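Local structure of Sn-glycerol-3-phosphate ABC transporter substrate-binding protein UspB (Mycobacterium tuberculosis, 4MFI) at residues K84-L89 with F106-S111; A167-R172 with D181-E186; Q175-F180 with Q211-A216. The protein serves as the substrate-binding subunit of an ABC transporter and is specific for glycerophosphocholine, which it presumably delivers to the membrane-bound part of the importer. One frame throughout, in Å; residues are numbered along the deposited sequence.

Along the chain contact 1 is complete before the other two begin, whereas contacts 2 and 3 interleave, the segments running 167-172, 175-180, 181-186, 211-216. Contact 1 joins helices 78-88 and 104-110, which flank strand 97-101 in sequence. Its centre is about 47 Å from that of contact 2 and about 36 Å from that of contact 3, across the centre of the chain, consistent with the two-lobed form of solute-binding proteins. Contacts 2 and 3 share helix 177-191; their centres are about 15 Å apart and they touch, through the salt bridge between R172 NH2 and E179 OE2 at 2.9 Å.

Contact 1. Residues K84-L89 with F106-S111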
ATOM      1  N   LYS A  84     -12.361   0.047 -16.584  1.00 10.35           N
ATOM      2  CA  LYS A  84     -12.307  -0.744 -17.806  1.00 10.51           C
ATOM      3  C   LYS A  84     -12.797  -2.165 -17.520  1.00 10.28           C
ATOM      4  O   LYS A  84     -13.567  -2.735 -18.304  1.00 11.03           O
ATOM      5  CB  LYS A  84     -10.890  -0.750 -18.379  1.00 11.07           C
ATOM      6  CG  LYS A  84     -10.786  -1.343 -19.778  1.00 13.30           C
ATOM      7  CD  LYS A  84      -9.326  -1.445 -20.206  1.00 17.52           C
ATOM      8  CE  LYS A  84      -9.172  -2.120 -21.561  1.00 21.44           C
ATOM      9  NZ  LYS A  84      -9.775  -1.312 -22.656  1.00 25.00           N
ATOM     10  N   PHE A  85     -12.377  -2.717 -16.382  1.00  9.97           N
ATOM     11  CA  PHE A  85     -12.838  -4.035 -15.958  1.00 10.21           C
ATOM     12  C   PHE A  85     -14.350  -4.034 -15.734  1.00 10.94           C
ATOM     13  O   PHE A  85     -15.054  -4.920 -16.215  1.00 10.82           O
ATOM     14  CB  PHE A  85     -12.096  -4.468 -14.688  1.00  9.42           C
ATOM     15  CG  PHE A  85     -12.444  -5.857 -14.209  1.00  9.39           C
ATOM     16  CD1 PHE A  85     -12.519  -6.924 -15.096  1.00 10.71           C
ATOM     17  CD2 PHE A  85     -12.658  -6.099 -12.856  1.00 10.33           C
ATOM     18  CE1 PHE A  85     -12.823  -8.204 -14.639  1.00 10.64           C
ATOM     19  CE2 PHE A  85     -12.958  -7.368 -12.396  1.00 10.30           C
ATOM     20  CZ  PHE A  85     -13.045  -8.426 -13.290  1.00 10.46           C
ATOM     21  N   ASN A  86     -14.855  -3.037 -15.013  1.00 10.74           N
ATOM     22  CA  ASN A  86     -16.287  -2.938 -14.765  1.00 12.17           C
ATOM     23  C   ASN A  86     -17.099  -2.988 -16.062  1.00 11.61           C
ATOM     24  O   ASN A  86     -18.099  -3.707 -16.161  1.00 12.95           O
ATOM     25  CB  ASN A  86     -16.603  -1.651 -14.002  1.00 13.57           C
ATOM     26  CG  ASN A  86     -17.987  -1.662 -13.417  1.00 16.89           C
ATOM     27  OD1 ASN A  86     -18.379  -2.618 -12.743  1.00 16.89           O
ATOM     28  ND2 ASN A  86     -18.750  -0.615 -13.687  1.00 20.75           N
ATOM     29  N   ALA A  87     -16.657  -2.235 -17.063  1.00 11.76           N
ATOM     30  CA  ALA A  87     -17.376  -2.187 -18.330  1.00 13.23           C
ATOM     31  C   ALA A  87     -17.320  -3.515 -19.070  1.00 12.34           C
ATOM     32  O   ALA A  87     -18.278  -3.903 -19.742  1.00 15.77           O
ATOM     33  CB  ALA A  87     -16.840  -1.069 -19.203  1.00 13.62           C
ATOM     34  N   ALA A  88     -16.194  -4.214 -18.949  1.00 12.30           N
ATOM     35  CA  ALA A  88     -16.006  -5.469 -19.669  1.00 13.68           C
ATOM     36  C   ALA A  88     -16.886  -6.579 -19.095  1.00 15.03           C
ATOM     37  O   ALA A  88     -17.185  -7.562 -19.775  1.00 17.09           O
ATOM     38  CB  ALA A  88     -14.544  -5.878 -19.639  1.00 14.90           C
ATOM     39  N   LEU A  89     -17.311  -6.407 -17.846  1.00 14.34           N
ATOM     40  CA  LEU A  89     -18.073  -7.435 -17.140  1.00 16.41           C
ATOM     41  C   LEU A  89     -19.449  -7.751 -17.735  1.00 22.72           C
ATOM     42  O   LEU A  89     -20.020  -8.803 -17.442  1.00 25.25           O
ATOM     43  CB  LEU A  89     -18.192  -7.088 -15.655  1.00 17.22           C
ATOM     44  CG  LEU A  89     -16.933  -7.390 -14.838  1.00 17.64           C
ATOM     45  CD1 LEU A  89     -16.983  -6.711 -13.481  1.00 18.45           C
ATOM     46  CD2 LEU A  89     -16.755  -8.895 -14.671  1.00 18.97           C
ATOM     47  N   PHE A 106     -11.721  -5.763  -3.316  1.00  6.00           N
ATOM     48  CA  PHE A 106     -12.852  -6.221  -2.507  1.00  5.42           C
ATOM     49  C   PHE A 106     -14.171  -5.812  -3.146  1.00  6.21           C
ATOM     50  O   PHE A 106     -15.144  -6.563  -3.096  1.00  7.21           O
ATOM     51  CB  PHE A 106     -12.779  -5.707  -1.069  1.00  7.42           C
ATOM     52  CG  PHE A 106     -13.921  -6.177  -0.201  1.00  7.62           C
ATOM     53  CD1 PHE A 106     -13.892  -7.435   0.383  1.00  9.73           C
ATOM     54  CD2 PHE A 106     -15.023  -5.363   0.028  1.00  8.85           C
ATOM     55  CE1 PHE A 106     -14.941  -7.875   1.182  1.00  9.67           C
ATOM     56  CE2 PHE A 106     -16.075  -5.800   0.822  1.00 10.53           C
ATOM     57  CZ  PHE A 106     -16.035  -7.057   1.399  1.00 10.58           C
ATOM     58  N   HIS A 107     -14.211  -4.616  -3.732  1.00  6.47           N
ATOM     59  CA  HIS A 107     -15.397  -4.184  -4.456  1.00  6.30           C
ATOM     60  C   HIS A 107     -15.832  -5.241  -5.469  1.00  7.56           C
ATOM     61  O   HIS A 107     -17.007  -5.619  -5.544  1.00  8.54           O
ATOM     62  CB  HIS A 107     -15.140  -2.864  -5.167  1.00  7.28           C
ATOM     63  CG  HIS A 107     -16.216  -2.495  -6.126  1.00  7.41           C
ATOM     64  ND1 HIS A 107     -17.398  -1.906  -5.730  1.00  9.66           N
ATOM     65  CD2 HIS A 107     -16.308  -2.665  -7.468  1.00  8.21           C
ATOM     66  CE1 HIS A 107     -18.163  -1.712  -6.788  1.00 10.18           C
ATOM     67  NE2 HIS A 107     -17.528  -2.169  -7.854  1.00 10.39           N
ATOM     68  N   PHE A 108     -14.876  -5.740  -6.242  1.00  7.60           N
ATOM     69  CA  PHE A 108     -15.193  -6.766  -7.225  1.00  7.39           C
ATOM     70  C   PHE A 108     -15.421  -8.153  -6.616  1.00  7.29           C
ATOM     71  O   PHE A 108     -16.310  -8.879  -7.060  1.00  9.01           O
ATOM     72  CB  PHE A 108     -14.125  -6.797  -8.319  1.00  6.94           C
ATOM     73  CG  PHE A 108     -14.142  -5.579  -9.193  1.00  6.78           C
ATOM     74  CD1 PHE A 108     -15.230  -5.320 -10.017  1.00  8.34           C
ATOM     75  CD2 PHE A 108     -13.086  -4.676  -9.180  1.00  7.81           C
ATOM     76  CE1 PHE A 108     -15.258  -4.195 -10.829  1.00  8.84           C
ATOM     77  CE2 PHE A 108     -13.108  -3.542  -9.989  1.00  8.45           C
ATOM     78  CZ  PHE A 108     -14.199  -3.302 -10.812  1.00  7.66           C
ATOM     79  N   ALA A 109     -14.630  -8.523  -5.610  1.00  7.15           N
ATOM     80  CA  ALA A 109     -14.814  -9.815  -4.951  1.00  8.10           C
ATOM     81  C   ALA A 109     -16.210  -9.928  -4.343  1.00  8.78           C
ATOM     82  O   ALA A 109     -16.885 -10.950  -4.498  1.00  9.97           O
ATOM     83  CB  ALA A 109     -13.758 -10.035  -3.882  1.00  8.14           C
ATOM     84  N   LEU A 110     -16.646  -8.870  -3.661  1.00  8.26           N
ATOM     85  CA  LEU A 110     -17.965  -8.864  -3.032  1.00  9.12           C
ATOM     86  C   LEU A 110     -19.080  -9.007  -4.062  1.00 11.05           C
ATOM     87  O   LEU A 110     -20.120  -9.620  -3.789  1.00 13.51           O
ATOM     88  CB  LEU A 110     -18.162  -7.577  -2.227  1.00 10.22           C
ATOM     89  CG  LEU A 110     -19.490  -7.450  -1.479  1.00 10.64           C
ATOM     90  CD1 LEU A 110     -19.592  -8.521  -0.418  1.00 14.16           C
ATOM     91  CD2 LEU A 110     -19.624  -6.074  -0.861  1.00 12.85           C
ATOM     92  N   SER A 111     -18.859  -8.456  -5.253  1.00 11.97           N
ATOM     93  CA  SER A 111     -19.862  -8.518  -6.316  1.00 13.42           C
ATOM     94  C   SER A 111     -19.926  -9.885  -7.002  1.00 14.42           C
ATOM     95  O   SER A 111     -20.806 -10.127  -7.830  1.00 16.98           O
ATOM     96  CB  SER A 111     -19.633  -7.410  -7.352  1.00 16.18           C
ATOM     97  OG  SER A 111     -18.489  -7.654  -8.143  1.00 19.80           O
TER
HETATM   98  O   HOH W   1     -18.796  -2.983 -10.276  1.00 23.85           O
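This is a helix-helix contact built round a T-shaped aromatic pair, F85 with F108, in the alpha/beta fold of a periplasmic-binding-protein-like receptor. F85 belongs to helix 78-88 and F108 to helix 104-110; the chain between them passes through strand 97-101 of the mixed sheet. The two backbones stay well apart, N86 and F108 being the nearest pair with CA atoms 8.5 Å from each other, and side chains bridge the distance.

F85 presents an edge to the face of F108. The ring centroids are 4.8 Å apart. The planes stand at 64°, and F85 CD2 is poised over the middle of the F108 ring. It lies 3.6 Å above the plane of that ring. What turns F85 across the gap is its first torsion, which sets CG anti to the backbone N (chi1 -177°). The other face of F108 is taken by its own chain neighbour, H107, whose CD2 lies over the ring centre, so F108 is clamped between a phenyl edge and an imidazole. L89 joins from one turn after F85: its CD1 reaches F108 CE1 at 4.0 Å and also sits above the middle of the F85 ring, touching both members of the pair. Beyond the two segments, P95 and P312 pack on F85, and V113 on F108; both phenylalanines are buried.

A polar fringe lies beside the rings. N86 brings OD1 to the edge of F108, near the ring plane, with its amide turned 46° from that ring. There one water joins the helices, lying 2.9 Å from H107 NE2 and donating a short hydrogen bond of 2.5 Å to N86 OD1.

Contact 2. Residues A167-R172 with D181-E186; sequences AGLPDR and DEWGPE
From A167 to R172 the chain runs as an irregular loop along helix 177-191, nearest where the CA atoms of A167 and E186 come within 5.8 Å, and G168, at positive phi, ends the preceding helix 161-166 in a Schellman motif. W183 is the centre of the side-chain packing. L169 lays its forked end over one face of the indole: CD2 stands 3.5 Å from the centroid of the five-membered ring and only 6° off its normal, a well-formed CH-pi contact, while CD1 reaches across to the six-membered ring at CE3. P170 meets the far end of the indole, its CD 3.9 Å from W183 CZ2.

R172 arrives at that same end. Its chain is stretched from CG to NE and crosses the indole at about a right angle, bringing NH1 to 3.4 Å from W183 CH2, with guanidinium and ring planes 36° apart. P170 CG rests on one face of the guanidinium. W164 also meets the W183 ring, nearly perpendicular to it, and its NE1 donates to R172 O.

Farther along, A167 CB packs against E186 CG at 3.6 Å. The chain of E186 bends at chi2 (70°), and OE2 forms a salt bridge with R189. No hydrogen bond passes directly between the two segments: their contact is largely apolar and CH-pi, and the salt bridge from R172 NH2 to E179 adds a charged tie to the same helix.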
ATOM      1  N   ALA A 167      19.844  18.931  15.661  1.00  7.67           N
ATOM      2  CA  ALA A 167      18.918  18.778  16.775  1.00  8.02           C
ATOM      3  C   ALA A 167      19.463  17.862  17.882  1.00  9.65           C
ATOM      4  O   ALA A 167      18.802  17.658  18.908  1.00 12.18           O
ATOM      5  CB  ALA A 167      17.572  18.276  16.271  1.00  8.83           C
ATOM      6  N   GLY A 168      20.657  17.299  17.676  1.00  8.29           N
ATOM      7  CA  GLY A 168      21.274  16.438  18.678  1.00  9.73           C
ATOM      8  C   GLY A 168      20.616  15.075  18.839  1.00  9.69           C
ATOM      9  O   GLY A 168      20.699  14.445  19.895  1.00 13.09           O
ATOM     10  N   LEU A 169      19.976  14.605  17.780  1.00  8.66           N
ATOM     11  CA  LEU A 169      19.265  13.337  17.814  1.00  7.47           C
ATOM     12  C   LEU A 169      20.182  12.173  17.461  1.00  8.00           C
ATOM     13  O   LEU A 169      21.160  12.346  16.726  1.00  9.92           O
ATOM     14  CB  LEU A 169      18.086  13.387  16.842  1.00  7.30           C
ATOM     15  CG  LEU A 169      17.104  14.540  17.051  1.00  6.89           C
ATOM     16  CD1 LEU A 169      15.986  14.466  16.020  1.00  7.53           C
ATOM     17  CD2 LEU A 169      16.543  14.540  18.478  1.00  8.47           C
ATOM     18  N   PRO A 170      19.875  10.975  17.981  1.00  8.50           N
ATOM     19  CA  PRO A 170      20.613   9.790  17.525  1.00  8.17           C
ATOM     20  C   PRO A 170      20.287   9.507  16.059  1.00  8.17           C
ATOM     21  O   PRO A 170      19.213   9.908  15.582  1.00  8.68           O
ATOM     22  CB  PRO A 170      20.072   8.676  18.421  1.00  9.52           C
ATOM     23  CG  PRO A 170      18.682   9.132  18.782  1.00  9.70           C
ATOM     24  CD  PRO A 170      18.782  10.627  18.910  1.00  9.06           C
ATOM     25  N   ASP A 171      21.197   8.843  15.350  1.00 11.01           N
ATOM     26  CA  ASP A 171      21.010   8.596  13.921  1.00 10.13           C
ATOM     27  C   ASP A 171      20.095   7.394  13.690  1.00  9.21           C
ATOM     28  O   ASP A 171      20.543   6.295  13.344  1.00 11.41           O
ATOM     29  CB  ASP A 171      22.354   8.406  13.218  1.00 11.87           C
ATOM     30  CG  ASP A 171      22.209   8.255  11.715  1.00 12.98           C
ATOM     31  OD1 ASP A 171      21.153   8.647  11.168  1.00 12.36           O
ATOM     32  OD2 ASP A 171      23.154   7.747  11.078  1.00 17.44           O
ATOM     33  N   ARG A 172      18.803   7.629  13.882  1.00  8.29           N
ATOM     34  CA  ARG A 172      17.777   6.605  13.716  1.00  6.69           C
ATOM     35  C   ARG A 172      16.423   7.287  13.656  1.00  6.16           C
ATOM     36  O   ARG A 172      16.275   8.437  14.077  1.00  6.07           O
ATOM     37  CB  ARG A 172      17.792   5.628  14.899  1.00  7.14           C
ATOM     38  CG  ARG A 172      17.632   6.305  16.258  1.00  7.08           C
ATOM     39  CD  ARG A 172      17.213   5.284  17.300  1.00  7.42           C
ATOM     40  NE  ARG A 172      17.173   5.818  18.658  1.00  7.56           N
ATOM     41  CZ  ARG A 172      16.124   6.446  19.186  1.00  7.02           C
ATOM     42  NH1 ARG A 172      15.037   6.664  18.453  1.00  6.34           N
ATOM     43  NH2 ARG A 172      16.170   6.880  20.440  1.00  7.58           N
ATOM     44  N   ASP A 181       7.330  13.091  18.868  1.00  5.95           N
ATOM     45  CA  ASP A 181       6.633  14.307  19.259  1.00  6.20           C
ATOM     46  C   ASP A 181       7.478  15.152  20.219  1.00  6.24           C
ATOM     47  O   ASP A 181       7.427  16.390  20.193  1.00  7.74           O
ATOM     48  CB  ASP A 181       5.282  13.942  19.870  1.00  8.47           C
ATOM     49  CG  ASP A 181       4.491  15.152  20.287  1.00 10.31           C
ATOM     50  OD1 ASP A 181       3.952  15.834  19.392  1.00 10.12           O
ATOM     51  OD2 ASP A 181       4.413  15.419  21.507  1.00 13.31           O
ATOM     52  N   GLU A 182       8.285  14.491  21.040  1.00  6.85           N
ATOM     53  CA  GLU A 182       9.231  15.192  21.895  1.00  7.58           C
ATOM     54  C   GLU A 182      10.348  15.842  21.067  1.00  8.25           C
ATOM     55  O   GLU A 182      10.743  16.980  21.342  1.00  9.92           O
ATOM     56  CB  GLU A 182       9.799  14.223  22.938  1.00  9.55           C
ATOM     57  CG  GLU A 182      10.594  14.871  24.043  1.00 14.13           C
ATOM     58  CD  GLU A 182       9.757  15.777  24.910  1.00 23.46           C
ATOM     59  OE1 GLU A 182      10.292  16.812  25.361  1.00 28.54           O
ATOM     60  OE2 GLU A 182       8.570  15.456  25.146  1.00 25.84           O
ATOM     61  N   TRP A 183      10.827  15.134  20.040  1.00  5.00           N
ATOM     62  CA  TRP A 183      11.862  15.657  19.144  1.00  6.55           C
ATOM     63  C   TRP A 183      11.391  16.837  18.287  1.00  6.64           C
ATOM     64  O   TRP A 183      12.193  17.688  17.891  1.00  7.29           O
ATOM     65  CB  TRP A 183      12.323  14.570  18.175  1.00  6.24           C
ATOM     66  CG  TRP A 183      13.094  13.431  18.774  1.00  5.25           C
ATOM     67  CD1 TRP A 183      13.501  13.281  20.074  1.00  5.58           C
ATOM     68  CD2 TRP A 183      13.582  12.291  18.063  1.00  5.77           C
ATOM     69  NE1 TRP A 183      14.202  12.102  20.213  1.00  5.44           N
ATOM     70  CE2 TRP A 183      14.269  11.479  18.990  1.00  5.92           C
ATOM     71  CE3 TRP A 183      13.500  11.874  16.729  1.00  6.29           C
ATOM     72  CZ2 TRP A 183      14.879  10.275  18.622  1.00  6.33           C
ATOM     73  CZ3 TRP A 183      14.112  10.686  16.363  1.00  7.25           C
ATOM     74  CH2 TRP A 183      14.787   9.892  17.311  1.00  7.23           C
ATOM     75  N   GLY A 184      10.097  16.866  17.985  1.00  6.14           N
ATOM     76  CA  GLY A 184       9.549  17.786  16.997  1.00  6.12           C
ATOM     77  C   GLY A 184       9.938  19.244  17.161  1.00  7.32           C
ATOM     78  O   GLY A 184      10.438  19.854  16.216  1.00  6.29           O
ATOM     79  N   PRO A 185       9.703  19.821  18.355  1.00  6.66           N
ATOM     80  CA  PRO A 185      10.016  21.243  18.539  1.00  7.11           C
ATOM     81  C   PRO A 185      11.496  21.571  18.351  1.00  7.50           C
ATOM     82  O   PRO A 185      11.810  22.641  17.828  1.00  7.44           O
ATOM     83  CB  PRO A 185       9.576  21.505  19.982  1.00  8.28           C
ATOM     84  CG  PRO A 185       8.409  20.555  20.153  1.00  8.95           C
ATOM     85  CD  PRO A 185       8.870  19.300  19.454  1.00  7.67           C
ATOM     86  N   GLU A 186      12.394  20.672  18.746  1.00  7.54           N
ATOM     87  CA  GLU A 186      13.812  20.925  18.501  1.00  8.13           C
ATOM     88  C   GLU A 186      14.137  20.865  17.018  1.00  7.04           C
ATOM     89  O   GLU A 186      14.898  21.688  16.507  1.00  7.51           O
ATOM     90  CB  GLU A 186      14.702  19.962  19.288  1.00 10.72           C
ATOM     91  CG  GLU A 186      16.201  20.174  19.064  1.00 14.66           C
ATOM     92  CD  GLU A 186      16.764  21.457  19.673  1.00 21.39           C
ATOM     93  OE1 GLU A 186      15.999  22.306  20.186  1.00 21.38           O
ATOM     94  OE2 GLU A 186      18.002  21.605  19.636  1.00 27.67           O
TER

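Contact 3. Residues Q175-F180 with Q211-A216; sequences QSWSEF and QGPNWA
Apolar and CH-pi packing makes up the whole contact between W177, at the start of helix 177-191, and the short helix 211-216. P213 sets CB over one face of the indole, 3.7 Å from the centroid of the five-membered ring and 15° off its normal. The pyrrolidine is displaced toward the rim, near the ring nitrogen, where W177 NE1 lies 3.5 Å from P213 CA. One turn later A216 comes in differently, its CB lying in the ring plane at the edge, 3.8 Å from W177 CD1. Thus P213 and A216 hold the five-membered part of the indole by a face and an edge. The W177 first torsion, with CG anti to the carbonyl carbon (chi1 -78°), carries the ring out to them, and F217 and V270 add to its buried surroundings.

No hydrogen bond crosses between the segments; the side-chain ones lie within 175-180 and fix the helix start that carries the tryptophan. S176 is the N-cap: its OG accepts from E179 N at 2.9 Å. E179 reaches back in turn, OE1 receiving Q175 N nearly straight on, with an N-H...O angle of 173°.

With W177 packed on the short helix 211-216 just after a serine N-cap, this is buried interhelical packing within the alpha/beta fold of a solute-binding protein of the PBP clan.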
ATOM      1  N   GLN A 175      11.655   5.762  18.074  1.00  6.22           N
ATOM      2  CA  GLN A 175      11.246   4.476  18.635  1.00  6.17           C
ATOM      3  C   GLN A 175       9.746   4.415  18.870  1.00  7.06           C
ATOM      4  O   GLN A 175       9.150   3.336  18.888  1.00  8.33           O
ATOM      5  CB  GLN A 175      11.955   4.263  19.978  1.00  7.70           C
ATOM      6  CG  GLN A 175      13.417   3.851  19.879  1.00 12.00           C
ATOM      7  CD  GLN A 175      13.576   2.392  19.513  1.00 17.39           C
ATOM      8  OE1 GLN A 175      12.591   1.660  19.379  1.00 20.39           O
ATOM      9  NE2 GLN A 175      14.815   1.958  19.355  1.00 22.82           N
ATOM     10  N   SER A 176       9.147   5.579  19.094  1.00  6.48           N
ATOM     11  CA  SER A 176       7.708   5.692  19.268  1.00  5.21           C
ATOM     12  C   SER A 176       7.270   7.022  18.690  1.00  4.23           C
ATOM     13  O   SER A 176       8.077   7.955  18.568  1.00  4.80           O
ATOM     14  CB  SER A 176       7.316   5.613  20.752  1.00  5.38           C
ATOM     15  OG  SER A 176       7.802   6.734  21.481  1.00  6.41           O
ATOM     16  N   TRP A 177       5.995   7.136  18.352  1.00  5.45           N
ATOM     17  CA  TRP A 177       5.485   8.424  17.924  1.00  4.67           C
ATOM     18  C   TRP A 177       5.585   9.478  19.027  1.00  4.25           C
ATOM     19  O   TRP A 177       5.821  10.659  18.742  1.00  6.23           O
ATOM     20  CB  TRP A 177       4.061   8.283  17.374  1.00  4.90           C
ATOM     21  CG  TRP A 177       4.081   7.727  15.981  1.00  5.30           C
ATOM     22  CD1 TRP A 177       3.745   6.460  15.588  1.00  5.92           C
ATOM     23  CD2 TRP A 177       4.508   8.415  14.803  1.00  5.66           C
ATOM     24  NE1 TRP A 177       3.926   6.328  14.224  1.00  5.35           N
ATOM     25  CE2 TRP A 177       4.395   7.513  13.723  1.00  5.59           C
ATOM     26  CE3 TRP A 177       4.970   9.711  14.554  1.00  6.97           C
ATOM     27  CZ2 TRP A 177       4.723   7.870  12.412  1.00  7.26           C
ATOM     28  CZ3 TRP A 177       5.298  10.063  13.253  1.00  8.44           C
ATOM     29  CH2 TRP A 177       5.172   9.145  12.198  1.00  9.54           C
ATOM     30  N   SER A 178       5.454   9.059  20.286  1.00  5.26           N
ATOM     31  CA  SER A 178       5.592  10.000  21.389  1.00  5.72           C
ATOM     32  C   SER A 178       7.022  10.514  21.541  1.00  5.56           C
ATOM     33  O   SER A 178       7.225  11.689  21.850  1.00  6.99           O
ATOM     34  CB  SER A 178       5.049   9.403  22.685  1.00  6.52           C
ATOM     35  OG  SER A 178       3.643   9.276  22.588  1.00  8.30           O
ATOM     36  N   GLU A 179       8.017   9.662  21.294  1.00  4.64           N
ATOM     37  CA  GLU A 179       9.393  10.157  21.253  1.00  4.82           C
ATOM     38  C   GLU A 179       9.558  11.174  20.128  1.00  5.07           C
ATOM     39  O   GLU A 179      10.177  12.224  20.315  1.00  5.80           O
ATOM     40  CB  GLU A 179      10.404   9.023  21.069  1.00  5.41           C
ATOM     41  CG  GLU A 179      11.858   9.516  21.153  1.00  6.08           C
ATOM     42  CD  GLU A 179      12.890   8.476  20.754  1.00  6.23           C
ATOM     43  OE1 GLU A 179      12.651   7.713  19.792  1.00  7.02           O
ATOM     44  OE2 GLU A 179      13.960   8.427  21.406  1.00  7.58           O
ATOM     45  N   PHE A 180       9.001  10.872  18.956  1.00  4.65           N
ATOM     46  CA  PHE A 180       9.110  11.805  17.852  1.00  5.67           C
ATOM     47  C   PHE A 180       8.473  13.143  18.200  1.00  5.58           C
ATOM     48  O   PHE A 180       9.005  14.202  17.869  1.00  6.15           O
ATOM     49  CB  PHE A 180       8.495  11.274  16.562  1.00  5.89           C
ATOM     50  CG  PHE A 180       8.694  12.218  15.423  1.00  4.89           C
ATOM     51  CD1 PHE A 180       9.980  12.483  14.976  1.00  5.81           C
ATOM     52  CD2 PHE A 180       7.628  12.904  14.852  1.00  6.21           C
ATOM     53  CE1 PHE A 180      10.218  13.401  13.963  1.00  6.33           C
ATOM     54  CE2 PHE A 180       7.855  13.820  13.819  1.00  7.91           C
ATOM     55  CZ  PHE A 180       9.157  14.069  13.382  1.00  7.65           C
ATOM     56  N   GLN A 211      -2.658   5.609   9.253  1.00  4.88           N
ATOM     57  CA  GLN A 211      -3.083   4.323   9.768  1.00  6.88           C
ATOM     58  C   GLN A 211      -2.070   3.765  10.760  1.00  7.50           C
ATOM     59  O   GLN A 211      -2.439   3.186  11.785  1.00  9.33           O
ATOM     60  CB  GLN A 211      -3.240   3.351   8.603  1.00 10.34           C
ATOM     61  CG  GLN A 211      -4.583   2.713   8.564  1.00 11.16           C
ATOM     62  CD  GLN A 211      -4.807   1.794   7.382  1.00  7.49           C
ATOM     63  OE1 GLN A 211      -5.667   0.921   7.445  1.00  7.82           O
ATOM     64  NE2 GLN A 211      -4.057   1.996   6.288  1.00  6.93           N
ATOM     65  N   GLY A 212      -0.792   3.962  10.451  1.00  8.55           N
ATOM     66  CA  GLY A 212       0.279   3.474  11.297  1.00 11.05           C
ATOM     67  C   GLY A 212       0.303   4.098  12.680  1.00  9.88           C
ATOM     68  O   GLY A 212       0.220   3.374  13.677  1.00  9.21           O
ATOM     69  N   PRO A 213       0.442   5.432  12.762  1.00  9.36           N
ATOM     70  CA  PRO A 213       0.421   6.049  14.090  1.00  8.86           C
ATOM     71  C   PRO A 213      -0.869   5.775  14.838  1.00  7.07           C
ATOM     72  O   PRO A 213      -0.812   5.580  16.046  1.00  7.36           O
ATOM     73  CB  PRO A 213       0.597   7.551  13.806  1.00 11.28           C
ATOM     74  CG  PRO A 213       0.507   7.705  12.339  1.00 14.04           C
ATOM     75  CD  PRO A 213       0.889   6.388  11.733  1.00 11.52           C
ATOM     76  N   ASN A 214      -2.000   5.724  14.142  1.00  4.76           N
ATOM     77  CA  ASN A 214      -3.249   5.381  14.799  1.00  4.47           C
ATOM     78  C   ASN A 214      -3.124   4.018  15.499  1.00  5.42           C
ATOM     79  O   ASN A 214      -3.358   3.902  16.707  1.00  5.21           O
ATOM     80  CB  ASN A 214      -4.372   5.390  13.753  1.00  5.16           C
ATOM     81  CG  ASN A 214      -5.757   5.416  14.361  1.00  5.14           C
ATOM     82  OD1 ASN A 214      -5.960   5.816  15.513  1.00  6.64           O
ATOM     83  ND2 ASN A 214      -6.735   5.006  13.562  1.00  5.58           N
ATOM     84  N   TRP A 215      -2.713   2.996  14.754  1.00  5.39           N
ATOM     85  CA  TRP A 215      -2.484   1.674  15.333  1.00  4.12           C
ATOM     86  C   TRP A 215      -1.460   1.697  16.479  1.00  4.33           C
ATOM     87  O   TRP A 215      -1.631   1.001  17.484  1.00  6.19           O
ATOM     88  CB  TRP A 215      -1.986   0.711  14.259  1.00  5.07           C
ATOM     89  CG  TRP A 215      -3.007   0.309  13.235  1.00  4.59           C
ATOM     90  CD1 TRP A 215      -4.373   0.275  13.379  1.00  4.77           C
ATOM     91  CD2 TRP A 215      -2.730  -0.135  11.906  1.00  4.17           C
ATOM     92  NE1 TRP A 215      -4.954  -0.169  12.209  1.00  4.80           N
ATOM     93  CE2 TRP A 215      -3.964  -0.433  11.295  1.00  4.49           C
ATOM     94  CE3 TRP A 215      -1.549  -0.316  11.172  1.00  5.68           C
ATOM     95  CZ2 TRP A 215      -4.049  -0.895   9.983  1.00  6.19           C
ATOM     96  CZ3 TRP A 215      -1.636  -0.777   9.875  1.00  6.82           C
ATOM     97  CH2 TRP A 215      -2.875  -1.067   9.295  1.00  5.55           C
ATOM     98  N   ALA A 216      -0.383   2.465  16.311  1.00  4.59           N
ATOM     99  CA  ALA A 216       0.672   2.529  17.319  1.00  5.35           C
ATOM    100  C   ALA A 216       0.150   3.046  18.658  1.00  5.39           C
ATOM    101  O   ALA A 216       0.659   2.677  19.724  1.00  6.10           O
ATOM    102  CB  ALA A 216       1.821   3.401  16.824  1.00  6.21           C
TER